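PDB 4US5: luciferase-like monooxygenase, which probably acts as a flavin-dependent monooxygenase of the bacterial luciferase family, using molecular oxygen to oxidise its substrate. Local coordinates for residues V45-A50 / G79-L84; I73-G78 / P102-L107; I109-R114 / L171-S176; S177-A182 / R207-P212. All blocks are in the same frame, centred on the assembly; numbering follows the deposited sequence.

Contact 1 (V45-A50 / G79-L84); sequences VAEHHA and GVLLSL. With NA (sodium ion), chain B; NA (sodium ion), chain C.
E47 reaches from the loop after strand 42-45 to L81 at the end of strand 74-81, and its side chain carries most of this contact. CB of E47 starts 3.4 Å from G79 O. With CG anti to the backbone N (chi1 176°) and the rest extended, the chain runs past L81, E47 CG passing 3.9 Å from L81 CD1 and E47 CD 3.6 Å from L81 CG. There the two oxygens divide the work. OE1 of E47 accepts from L81 N at 3.1 Å, a nearly straight bond that arrives from well above the carboxylate plane; it also binds a sodium ion at 2.8 Å, together with a water and E60. OE2 of E47 offers its anti lone pair to H49 NE2, 2.6 Å away, and is hydrogen-bonded to Y85 as well. L81 CD1 meets the H49 ring at its edge, 3.9 Å from H49 CD2, while L84 CD1 approaches H49 NE2. On its other nitrogen, ND1, H49 bonds E92 of the neighbouring subunit, so a leucine here would probably leave both the E47 carboxylate and that glutamate without their shared mate. P59, at the start of helix 59-68, packs on E47, and L123 of helix 117-124 packs on H49 and L84. The contact thus lies at the C-terminal ends of strands 42-45 and 74-81, the side where TIM barrels carry their active sites.

Contact 2 (I73-G78 / P102-L107); sequences IRVGSG and PDRIDL. With P4G (1-ethoxy-2-(2-ethoxyethoxy)ethane), chain E.
V75 to S77 pair with I105 to L107 as parallel neighbours in the beta-alpha-beta unit made by strand 74-81, helix 87-100 and strand 105-110 of the TIM-barrel fold. V75 N donates to R104 O, D106 N to V75 O and S77 N to D106 O, each at 3.0 Å between the named atoms. G76 comes so close to D106 O that a CB, on the face of the sheet that carries D106, would collide with that oxygen. Two arginines frame the N-terminal end. R104, bent at chi3 (62°), turns back so that its NH2 donates to I73 O at 2.8 Å, in the carbonyl plane; R104 also lines the pocket of the bound glycol ether. R74 crosses D106 at about a right angle and grips it side-on, NE and NH2 both donating to D106 OD1, each 2.9 Å away and from the same face of the carboxylate. R74 NH1 adds a weak bond to D103 O. A methionine in place of R74 would probably leave D106 OD1 without either donor and D103 O without its weak one. The other oxygen, D106 OD2, is held by R42 and W44, so this buried carboxylate, set between two arginines, is likely to stay ionised.

Contact 3 (I109-R114 / L171-S176); sequences IGRANR and LGASVS. With NA (sodium ion), chain F.
R111 lays its guanidinium against S174, with S174 OG over one face and water 4 centred over the opposite one. S174 OG comes to 3.1 Å from R111 NH1, but the angle is too poor for a hydrogen bond. R111 NH2 lies 3.2 Å from A173 N, which sits at the edge of the group with a donor on each side, so the guanidinium is packed there and not gripped by hydrogen bonds. A bend at chi3 (-63°) turns the chain so that the group lies there. S174 has other work: it is the N-cap residue of helix 175-184, and its OG caps the backbone N of S177. The strands themselves join through L171 N, which donates to I109 O at 2.8 Å in a nearly straight bond. One residue further on, water 4 takes over, accepting from R111 N at 2.9 Å and donating to L171 O at 3.0 Å, which marks where strands 105-110 and 167-172 begin to part. G110 O binds a sodium ion at 2.7 Å. Beside the contact, G110 pairs with V80 of strand 74-81 and G172 with A189 and A191 of strand 188-191, while helix 137-147 covers I109 through L137, L141 and L144.

Contact 4 (S177-A182 / R207-P212); sequences SADAAA and RAAFVP. Unlike the reference sequence in segment 177-182: D179 (reference Glu).
The F210 ring comes up to A182 obliquely, its CD1 4.1 Å from A182 CA, while T216 and P219 of the following loop also touch the F210 side chain. F210 holds CG anti to its own nitrogen (chi1 -170°), which brings CD1 of F210 close to A182 CA and O. The other flat group, the carboxylate of D179, plays a lesser part: its OD1 lies 4.4 Å from A209 CB, a loose approach at the margin. D179 is an aspartate where the reference sequence has glutamate.

A182 gives the largest share of the buried surface. Its methyl, CB, fits against the backbone at A209, 3.6 Å from A209 C, and meets the A209 methyl at 3.7 Å between the two CB atoms. With a CA-CA spacing of 4.0 Å from A182 to F210, the two backbones come close together here. A182 O accepts from V211 N at 2.9 Å, and the N-H points almost straight at the oxygen (166°). V211 CB rests 3.7 Å from the same A182 O, so the oxygen is covered as well as bonded.

The contact is thus small, methyl packing and one backbone bond, and it ties helix 175-184 to the C-terminal end of helix 199-209 and the residues that leave it. Earlier along the same pair of helices D179 touches T205 and A181 touches Y206, while on the inner side A178 and A181 pack on Y188 of strand 188-191.

Contacts 1, 2 and 3 lie on one parallel sheet. Contacts 1 and 2 share strand 74-81, their segments alternate along the chain, and their centres are about 16 Å apart; V45 probably hydrogen-bonds G76 and G78 between them. Contact 3, about 11 Å from contact 1 and 19 Å from contact 2 between centres, continues strand 105-110 to strand 167-172, with V80 O and G110 N probably bonded. Contact 4 follows in series, about 14 Å from contact 3 centre to centre, sharing helix 175-184 with it, but about 11 Å from contacts 1 and 2 at the nearest atoms. The set therefore runs from the barrel's strands, through its loops, to its outer helices.

Contact 1 (V45-A50 / G79-L84)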
loop_
_atom_site.group_PDB
_atom_site.type_symbol
_atom_site.label_atom_id
_atom_site.label_comp_id
_atom_site.label_asym_id
_atom_site.label_seq_id
_atom_site.Cartn_x
_atom_site.Cartn_y
_atom_site.Cartn_z
ATOM N N VAL D 45 5.252 10.469 -4.693
ATOM C CA VAL D 45 3.944 10.717 -4.133
ATOM C C VAL D 45 4.133 11.100 -2.653
ATOM O O VAL D 45 4.835 10.398 -1.907
ATOM C CB VAL D 45 3.033 9.457 -4.205
ATOM C CG1 VAL D 45 1.648 9.761 -3.638
ATOM C CG2 VAL D 45 2.896 8.971 -5.647
ATOM N N ALA D 46 3.574 12.248 -2.271
ATOM C CA ALA D 46 3.775 12.806 -0.949
ATOM C C ALA D 46 2.705 12.295 0.010
ATOM O O ALA D 46 1.712 11.719 -0.417
ATOM C CB ALA D 46 3.735 14.326 -1.003
ATOM N N GLU D 47 2.976 12.416 1.298
ATOM C CA GLU D 47 2.071 11.925 2.336
ATOM C C GLU D 47 1.494 13.116 3.051
ATOM O O GLU D 47 2.255 13.900 3.645
ATOM C CB GLU D 47 2.845 11.055 3.321
ATOM C CG GLU D 47 2.018 10.557 4.497
ATOM C CD GLU D 47 2.709 9.462 5.289
ATOM O OE1 GLU D 47 3.603 8.759 4.736
ATOM O OE2 GLU D 47 2.309 9.259 6.469
ATOM N N HIS D 48 0.168 13.245 2.994
ATOM C CA HIS D 48 -0.569 14.303 3.698
ATOM C C HIS D 48 -1.785 13.720 4.382
ATOM O O HIS D 48 -2.617 13.060 3.731
ATOM C CB HIS D 48 -1.016 15.380 2.711
ATOM C CG HIS D 48 0.126 16.162 2.135
ATOM N ND1 HIS D 48 0.729 17.199 2.812
ATOM C CD2 HIS D 48 0.800 16.034 0.961
ATOM C CE1 HIS D 48 1.729 17.674 2.088
ATOM N NE2 HIS D 48 1.786 16.992 0.954
ATOM N N HIS D 49 -1.949 14.059 5.659
ATOM C CA HIS D 49 -3.026 13.503 6.483
ATOM C C HIS D 49 -4.081 14.535 6.808
ATOM O O HIS D 49 -3.747 15.691 7.129
ATOM C CB HIS D 49 -2.433 12.981 7.780
ATOM C CG HIS D 49 -1.489 11.846 7.600
ATOM N ND1 HIS D 49 -1.919 10.545 7.597
ATOM C CD2 HIS D 49 -0.134 11.794 7.527
ATOM C CE1 HIS D 49 -0.887 9.739 7.459
ATOM N NE2 HIS D 49 0.209 10.469 7.400
ATOM N N ALA D 50 -5.340 14.125 6.761
ATOM C CA ALA D 50 -6.451 14.919 7.309
ATOM C C ALA D 50 -6.575 16.322 6.686
ATOM O O ALA D 50 -6.930 17.295 7.375
ATOM C CB ALA D 50 -6.316 15.037 8.820
ATOM N N GLY D 79 7.355 12.345 0.761
ATOM C CA GLY D 79 8.046 11.228 1.382
ATOM C C GLY D 79 7.167 10.534 2.443
ATOM O O GLY D 79 6.183 11.092 2.917
ATOM N N VAL D 80 7.538 9.314 2.798
ATOM C CA VAL D 80 6.906 8.610 3.888
ATOM C C VAL D 80 7.332 9.235 5.227
ATOM O O VAL D 80 8.512 9.446 5.472
ATOM C CB VAL D 80 7.290 7.122 3.885
ATOM C CG1 VAL D 80 6.940 6.461 5.215
ATOM C CG2 VAL D 80 6.583 6.396 2.749
ATOM N N LEU D 81 6.358 9.482 6.080
ATOM C CA LEU D 81 6.604 10.088 7.386
ATOM C C LEU D 81 7.032 9.038 8.427
ATOM O O LEU D 81 6.233 8.548 9.227
ATOM C CB LEU D 81 5.390 10.881 7.793
ATOM C CG LEU D 81 4.910 11.918 6.765
ATOM C CD1 LEU D 81 3.707 12.674 7.302
ATOM C CD2 LEU D 81 6.014 12.900 6.324
ATOM N N LEU D 82 8.292 8.662 8.349
ATOM C CA LEU D 82 8.812 7.505 9.036
ATOM C C LEU D 82 8.650 7.579 10.562
ATOM O O LEU D 82 8.550 6.551 11.224
ATOM C CB LEU D 82 10.278 7.310 8.687
ATOM C CG LEU D 82 11.002 6.122 9.311
ATOM C CD1 LEU D 82 10.312 4.802 8.979
ATOM C CD2 LEU D 82 12.436 6.101 8.851
ATOM N N SER D 83 8.627 8.788 11.122
ATOM C CA SER D 83 8.466 8.924 12.591
ATOM C C SER D 83 7.095 8.409 13.053
ATOM O O SER D 83 6.907 8.160 14.226
ATOM C CB SER D 83 8.766 10.347 13.092
ATOM O OG SER D 83 7.750 11.198 12.669
ATOM N N LEU D 84 6.155 8.204 12.124
ATOM C CA LEU D 84 4.821 7.694 12.475
ATOM C C LEU D 84 4.686 6.179 12.441
ATOM O O LEU D 84 3.632 5.676 12.815
ATOM C CB LEU D 84 3.782 8.223 11.505
ATOM C CG LEU D 84 3.666 9.717 11.324
ATOM C CD1 LEU D 84 2.620 9.981 10.252
ATOM C CD2 LEU D 84 3.299 10.377 12.644
HETATM NA NA NA B . -5.073 14.509 3.305
HETATM NA NA NA C . 2.857 6.093 4.546
HETATM O O HOH W 1 3.922 4.055 5.934
#

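Contact 2 (I73-G78 / P102-L107)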
loop_
_atom_site.group_PDB
_atom_site.type_symbol
_atom_site.label_atom_id
_atom_site.label_comp_id
_atom_site.label_asym_id
_atom_site.label_seq_id
_atom_site.Cartn_x
_atom_site.Cartn_y
_atom_site.Cartn_z
ATOM N N ILE D 73 9.942 5.561 -15.936
ATOM C CA ILE D 73 10.075 6.466 -14.810
ATOM C C ILE D 73 10.186 5.699 -13.480
ATOM O O ILE D 73 9.547 4.674 -13.286
ATOM C CB ILE D 73 8.880 7.449 -14.800
ATOM C CG1 ILE D 73 9.146 8.702 -13.951
ATOM C CG2 ILE D 73 7.599 6.742 -14.376
ATOM C CD1 ILE D 73 8.152 9.795 -14.252
ATOM N N ARG D 74 11.045 6.152 -12.604
ATOM C CA ARG D 74 11.096 5.606 -11.252
ATOM C C ARG D 74 9.854 6.116 -10.514
ATOM O O ARG D 74 9.280 7.135 -10.882
ATOM C CB ARG D 74 12.359 6.024 -10.541
ATOM C CG ARG D 74 13.652 5.505 -11.179
ATOM C CD ARG D 74 14.863 5.858 -10.351
ATOM N NE ARG D 74 14.813 5.187 -9.072
ATOM C CZ ARG D 74 15.128 3.905 -8.857
ATOM N NH1 ARG D 74 15.599 3.131 -9.828
ATOM N NH2 ARG D 74 14.972 3.387 -7.639
ATOM N N VAL D 75 9.381 5.337 -9.546
ATOM C CA VAL D 75 8.184 5.684 -8.778
ATOM C C VAL D 75 8.485 5.465 -7.320
ATOM O O VAL D 75 9.094 4.469 -6.928
ATOM C CB VAL D 75 6.961 4.830 -9.200
ATOM C CG1 VAL D 75 5.676 5.394 -8.614
ATOM C CG2 VAL D 75 6.811 4.800 -10.715
ATOM N N GLY D 76 8.012 6.380 -6.481
ATOM C CA GLY D 76 8.283 6.247 -5.067
ATOM C C GLY D 76 7.616 7.280 -4.184
ATOM O O GLY D 76 6.750 8.034 -4.632
ATOM N N SER D 77 8.009 7.247 -2.901
ATOM C CA SER D 77 7.450 8.142 -1.906
ATOM C C SER D 77 8.337 9.406 -1.824
ATOM O O SER D 77 9.580 9.312 -1.833
ATOM C CB SER D 77 7.391 7.471 -0.547
ATOM O OG SER D 77 8.653 7.010 -0.094
ATOM N N GLY D 78 7.672 10.545 -1.718
ATOM C CA GLY D 78 8.335 11.830 -1.448
ATOM C C GLY D 78 7.499 12.718 -0.511
ATOM O O GLY D 78 6.999 13.739 -0.925
ATOM N N PRO D 102 10.919 -4.384 -9.892
ATOM C CA PRO D 102 12.305 -4.511 -9.515
ATOM C C PRO D 102 13.173 -3.319 -9.952
ATOM O O PRO D 102 13.100 -2.884 -11.081
ATOM C CB PRO D 102 12.757 -5.810 -10.213
ATOM C CG PRO D 102 11.657 -6.193 -11.123
ATOM C CD PRO D 102 10.419 -5.601 -10.549
ATOM N N ASP D 103 13.859 -2.764 -8.981
ATOM C CA ASP D 103 14.793 -1.642 -9.138
ATOM C C ASP D 103 14.176 -0.349 -9.642
ATOM O O ASP D 103 14.894 0.490 -10.229
ATOM C CB ASP D 103 15.991 -2.065 -10.038
ATOM C CG ASP D 103 17.236 -1.202 -9.804
ATOM O OD1 ASP D 103 17.523 -0.845 -8.637
ATOM O OD2 ASP D 103 17.925 -0.911 -10.776
ATOM N N ARG D 104 12.866 -0.168 -9.470
ATOM C CA ARG D 104 12.226 1.068 -9.925
ATOM C C ARG D 104 11.745 1.981 -8.790
ATOM O O ARG D 104 11.207 3.063 -9.055
ATOM C CB ARG D 104 11.048 0.751 -10.821
ATOM C CG ARG D 104 11.430 0.128 -12.175
ATOM C CD ARG D 104 10.204 -0.076 -13.026
ATOM N NE ARG D 104 9.555 1.178 -13.312
ATOM C CZ ARG D 104 8.253 1.339 -13.504
ATOM N NH1 ARG D 104 7.402 0.308 -13.400
ATOM N NH2 ARG D 104 7.780 2.531 -13.746
ATOM N N ILE D 105 11.878 1.531 -7.544
ATOM C CA ILE D 105 11.158 2.140 -6.411
ATOM C C ILE D 105 12.099 2.993 -5.560
ATOM O O ILE D 105 13.205 2.556 -5.178
ATOM C CB ILE D 105 10.502 1.057 -5.493
ATOM C CG1 ILE D 105 9.525 0.198 -6.299
ATOM C CG2 ILE D 105 9.836 1.690 -4.273
ATOM C CD1 ILE D 105 8.400 0.947 -6.975
ATOM N N ASP D 106 11.635 4.213 -5.286
ATOM C CA ASP D 106 12.290 5.125 -4.384
ATOM C C ASP D 106 11.543 5.167 -3.051
ATOM O O ASP D 106 10.326 5.297 -3.020
ATOM C CB ASP D 106 12.271 6.537 -4.953
ATOM C CG ASP D 106 13.154 6.714 -6.179
ATOM O OD1 ASP D 106 14.087 5.898 -6.394
ATOM O OD2 ASP D 106 12.931 7.725 -6.909
ATOM N N LEU D 107 12.275 4.991 -1.964
ATOM C CA LEU D 107 11.735 5.196 -0.642
ATOM C C LEU D 107 12.274 6.535 -0.101
ATOM O O LEU D 107 13.278 6.561 0.611
ATOM C CB LEU D 107 12.119 4.066 0.278
ATOM C CG LEU D 107 11.698 4.087 1.745
ATOM C CD1 LEU D 107 10.287 4.589 1.950
ATOM C CD2 LEU D 107 11.861 2.699 2.349
HETATM C C8 P4G E . 0.302 -3.872 -15.698
HETATM C C7 P4G E . 1.715 -4.448 -15.634
HETATM O O4 P4G E . 2.678 -3.504 -15.122
HETATM C C6 P4G E . 3.488 -3.874 -13.961
HETATM C C5 P4G E . 4.477 -5.042 -14.175
HETATM O O3 P4G E . 5.690 -4.867 -13.406
HETATM C C4 P4G E . 6.601 -5.980 -13.487
HETATM C C3 P4G E . 8.047 -5.517 -13.707
HETATM O O2 P4G E . 8.341 -4.400 -12.856
HETATM C C2 P4G E . 8.737 -3.187 -13.500
HETATM C C1 P4G E . 7.558 -2.573 -14.220
HETATM O O HOH W 2 12.116 2.770 -13.802
HETATM O O HOH W 3 15.861 0.784 -6.789
#

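Contact 3 (I109-R114 / L171-S176)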
loop_
_atom_site.group_PDB
_atom_site.type_symbol
_atom_site.label_atom_id
_atom_site.label_comp_id
_atom_site.label_asym_id
_atom_site.label_seq_id
_atom_site.Cartn_x
_atom_site.Cartn_y
_atom_site.Cartn_z
ATOM N N ILE D 109 12.004 9.486 2.438
ATOM C CA ILE D 109 11.580 9.619 3.845
ATOM C C ILE D 109 11.522 11.087 4.183
ATOM O O ILE D 109 12.471 11.814 3.884
ATOM C CB ILE D 109 12.625 8.973 4.767
ATOM C CG1 ILE D 109 12.705 7.480 4.488
ATOM C CG2 ILE D 109 12.308 9.237 6.249
ATOM C CD1 ILE D 109 11.377 6.765 4.651
ATOM N N GLY D 110 10.423 11.532 4.782
ATOM C CA GLY D 110 10.269 12.922 5.185
ATOM C C GLY D 110 9.956 13.100 6.669
ATOM O O GLY D 110 9.544 12.147 7.353
ATOM N N ARG D 111 10.117 14.335 7.152
ATOM C CA ARG D 111 9.855 14.692 8.561
ATOM C C ARG D 111 8.394 14.874 8.855
ATOM O O ARG D 111 7.637 15.439 8.042
ATOM C CB ARG D 111 10.540 16.016 8.961
ATOM C CG ARG D 111 12.020 15.958 9.224
ATOM C CD ARG D 111 12.505 17.125 10.094
ATOM N NE ARG D 111 12.299 18.411 9.392
ATOM C CZ ARG D 111 13.012 18.848 8.338
ATOM N NH1 ARG D 111 14.034 18.160 7.874
ATOM N NH2 ARG D 111 12.700 20.002 7.769
ATOM N N ALA D 112 7.994 14.477 10.069
ATOM C CA ALA D 112 6.602 14.553 10.482
ATOM C C ALA D 112 6.368 15.772 11.396
ATOM O O ALA D 112 5.334 15.858 12.079
ATOM C CB ALA D 112 6.210 13.297 11.218
ATOM N N ASN D 113 7.303 16.724 11.356
ATOM C CA ASN D 113 7.241 17.908 12.222
ATOM C C ASN D 113 6.103 18.860 11.895
ATOM O O ASN D 113 5.790 19.732 12.701
ATOM C CB ASN D 113 8.573 18.668 12.209
ATOM C CG ASN D 113 8.911 19.251 10.838
ATOM O OD1 ASN D 113 8.737 18.607 9.801
ATOM N ND2 ASN D 113 9.419 20.471 10.834
ATOM N N ARG D 114 5.470 18.711 10.728
ATOM C CA ARG D 114 4.318 19.555 10.410
ATOM C C ARG D 114 2.982 18.831 10.550
ATOM O O ARG D 114 1.931 19.428 10.340
ATOM C CB ARG D 114 4.467 20.169 9.021
ATOM C CG ARG D 114 5.615 21.160 8.938
ATOM C CD ARG D 114 5.633 21.892 7.604
ATOM N NE ARG D 114 5.243 21.075 6.441
ATOM C CZ ARG D 114 6.041 20.193 5.843
ATOM N NH1 ARG D 114 7.259 19.950 6.325
ATOM N NH2 ARG D 114 5.616 19.537 4.767
ATOM N N LEU D 171 14.218 13.466 2.381
ATOM C CA LEU D 171 13.624 14.732 2.015
ATOM C C LEU D 171 13.737 15.640 3.208
ATOM O O LEU D 171 13.439 15.246 4.337
ATOM C CB LEU D 171 12.160 14.595 1.663
ATOM C CG LEU D 171 11.873 14.065 0.260
ATOM C CD1 LEU D 171 12.269 12.595 0.128
ATOM C CD2 LEU D 171 10.405 14.283 -0.078
ATOM N N GLY D 172 14.183 16.860 2.981
ATOM C CA GLY D 172 14.288 17.802 4.086
ATOM C C GLY D 172 13.905 19.180 3.681
ATOM O O GLY D 172 13.753 19.493 2.487
ATOM N N ALA D 173 13.676 19.993 4.697
ATOM C CA ALA D 173 13.320 21.364 4.513
ATOM C C ALA D 173 13.993 22.187 5.645
ATOM O O ALA D 173 13.380 23.094 6.175
ATOM C CB ALA D 173 11.818 21.516 4.547
ATOM N N SER D 174 15.235 21.816 5.981
ATOM C CA SER D 174 16.017 22.402 7.077
ATOM C C SER D 174 17.508 22.121 6.898
ATOM O O SER D 174 17.902 21.167 6.226
ATOM C CB SER D 174 15.579 21.831 8.423
ATOM O OG SER D 174 16.005 20.483 8.577
ATOM N N VAL D 175 18.352 22.969 7.474
ATOM C CA VAL D 175 19.805 22.755 7.387
ATOM C C VAL D 175 20.190 21.517 8.158
ATOM O O VAL D 175 21.074 20.761 7.735
ATOM C CB VAL D 175 20.596 23.997 7.922
ATOM C CG1 VAL D 175 22.100 23.738 7.918
ATOM C CG2 VAL D 175 20.278 25.210 7.072
ATOM N N SER D 176 19.525 21.291 9.291
ATOM C CA SER D 176 19.823 20.115 10.097
ATOM C C SER D 176 19.564 18.820 9.306
ATOM O O SER D 176 20.359 17.895 9.380
ATOM C CB SER D 176 19.061 20.127 11.422
ATOM O OG SER D 176 17.673 20.123 11.199
HETATM NA NA NA F . 9.180 11.293 9.922
HETATM O O HOH W 4 11.130 16.567 5.614
#

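Contact 4 (S177-A182 / R207-P212)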
loop_
_atom_site.group_PDB
_atom_site.type_symbol
_atom_site.label_atom_id
_atom_site.label_comp_id
_atom_site.label_asym_id
_atom_site.label_seq_id
_atom_site.Cartn_x
_atom_site.Cartn_y
_atom_site.Cartn_z
ATOM N N SER D 177 18.505 18.786 8.492
ATOM C CA SER D 177 18.247 17.596 7.649
ATOM C C SER D 177 19.360 17.369 6.639
ATOM O O SER D 177 19.745 16.231 6.361
ATOM C CB SER D 177 16.893 17.697 6.922
ATOM O OG SER D 177 16.845 18.772 6.010
ATOM N N ALA D 178 19.883 18.457 6.096
ATOM C CA ALA D 178 20.961 18.379 5.133
ATOM C C ALA D 178 22.244 17.840 5.781
ATOM O O ALA D 178 22.967 17.048 5.156
ATOM C CB ALA D 178 21.195 19.738 4.514
ATOM N N ASP D 179 22.502 18.245 7.037
ATOM C CA ASP D 179 23.623 17.697 7.836
ATOM C C ASP D 179 23.452 16.200 8.053
ATOM O O ASP D 179 24.406 15.428 7.938
ATOM C CB ASP D 179 23.721 18.370 9.231
ATOM C CG ASP D 179 24.414 19.714 9.212
ATOM O OD1 ASP D 179 25.576 19.786 8.748
ATOM O OD2 ASP D 179 23.832 20.682 9.753
ATOM N N ALA D 180 22.234 15.795 8.392
ATOM C CA ALA D 180 21.949 14.383 8.627
ATOM C C ALA D 180 22.127 13.557 7.352
ATOM O O ALA D 180 22.770 12.505 7.374
ATOM C CB ALA D 180 20.558 14.217 9.185
ATOM N N ALA D 181 21.600 14.051 6.232
ATOM C CA ALA D 181 21.753 13.355 4.949
ATOM C C ALA D 181 23.213 13.221 4.585
ATOM O O ALA D 181 23.647 12.185 4.083
ATOM C CB ALA D 181 21.008 14.091 3.840
ATOM N N ALA D 182 23.967 14.298 4.800
ATOM C CA ALA D 182 25.405 14.285 4.546
ATOM C C ALA D 182 26.097 13.234 5.412
ATOM O O ALA D 182 26.879 12.417 4.915
ATOM C CB ALA D 182 25.989 15.664 4.817
ATOM N N ARG D 207 26.465 19.182 0.493
ATOM C CA ARG D 207 27.621 18.881 -0.333
ATOM C C ARG D 207 28.917 18.945 0.451
ATOM O O ARG D 207 29.749 18.059 0.329
ATOM C CB ARG D 207 27.673 19.811 -1.534
ATOM C CG ARG D 207 26.654 19.430 -2.598
ATOM C CD ARG D 207 26.646 20.404 -3.746
ATOM N NE ARG D 207 26.185 21.713 -3.308
ATOM C CZ ARG D 207 26.257 22.812 -4.046
ATOM N NH1 ARG D 207 26.784 22.763 -5.266
ATOM N NH2 ARG D 207 25.806 23.959 -3.559
ATOM N N ALA D 208 29.074 19.981 1.271
ATOM C CA ALA D 208 30.322 20.181 2.029
ATOM C C ALA D 208 30.565 19.078 3.061
ATOM O O ALA D 208 31.674 18.556 3.171
ATOM C CB ALA D 208 30.310 21.541 2.711
ATOM N N ALA D 209 29.518 18.722 3.803
ATOM C CA ALA D 209 29.624 17.741 4.893
ATOM C C ALA D 209 29.476 16.277 4.432
ATOM O O ALA D 209 29.578 15.354 5.243
ATOM C CB ALA D 209 28.587 18.060 5.967
ATOM N N PHE D 210 29.249 16.059 3.138
ATOM C CA PHE D 210 28.897 14.727 2.659
ATOM C C PHE D 210 29.941 13.677 3.021
ATOM O O PHE D 210 31.125 13.849 2.736
ATOM C CB PHE D 210 28.683 14.724 1.144
ATOM C CG PHE D 210 28.091 13.440 0.623
ATOM C CD1 PHE D 210 26.736 13.158 0.804
ATOM C CD2 PHE D 210 28.886 12.504 -0.027
ATOM C CE1 PHE D 210 26.189 11.972 0.336
ATOM C CE2 PHE D 210 28.343 11.318 -0.496
ATOM C CZ PHE D 210 26.993 11.052 -0.312
ATOM N N VAL D 211 29.482 12.584 3.633
ATOM C CA VAL D 211 30.313 11.406 3.894
ATOM C C VAL D 211 29.768 10.237 3.083
ATOM O O VAL D 211 28.641 9.803 3.320
ATOM C CB VAL D 211 30.269 11.016 5.378
ATOM C CG1 VAL D 211 31.081 9.748 5.627
ATOM C CG2 VAL D 211 30.753 12.168 6.236
ATOM N N PRO D 212 30.563 9.717 2.135
ATOM C CA PRO D 212 30.088 8.635 1.280
ATOM C C PRO D 212 29.446 7.480 2.040
ATOM O O PRO D 212 29.908 7.109 3.117
ATOM C CB PRO D 212 31.364 8.165 0.585
ATOM C CG PRO D 212 32.177 9.401 0.469
ATOM C CD PRO D 212 31.895 10.191 1.720
#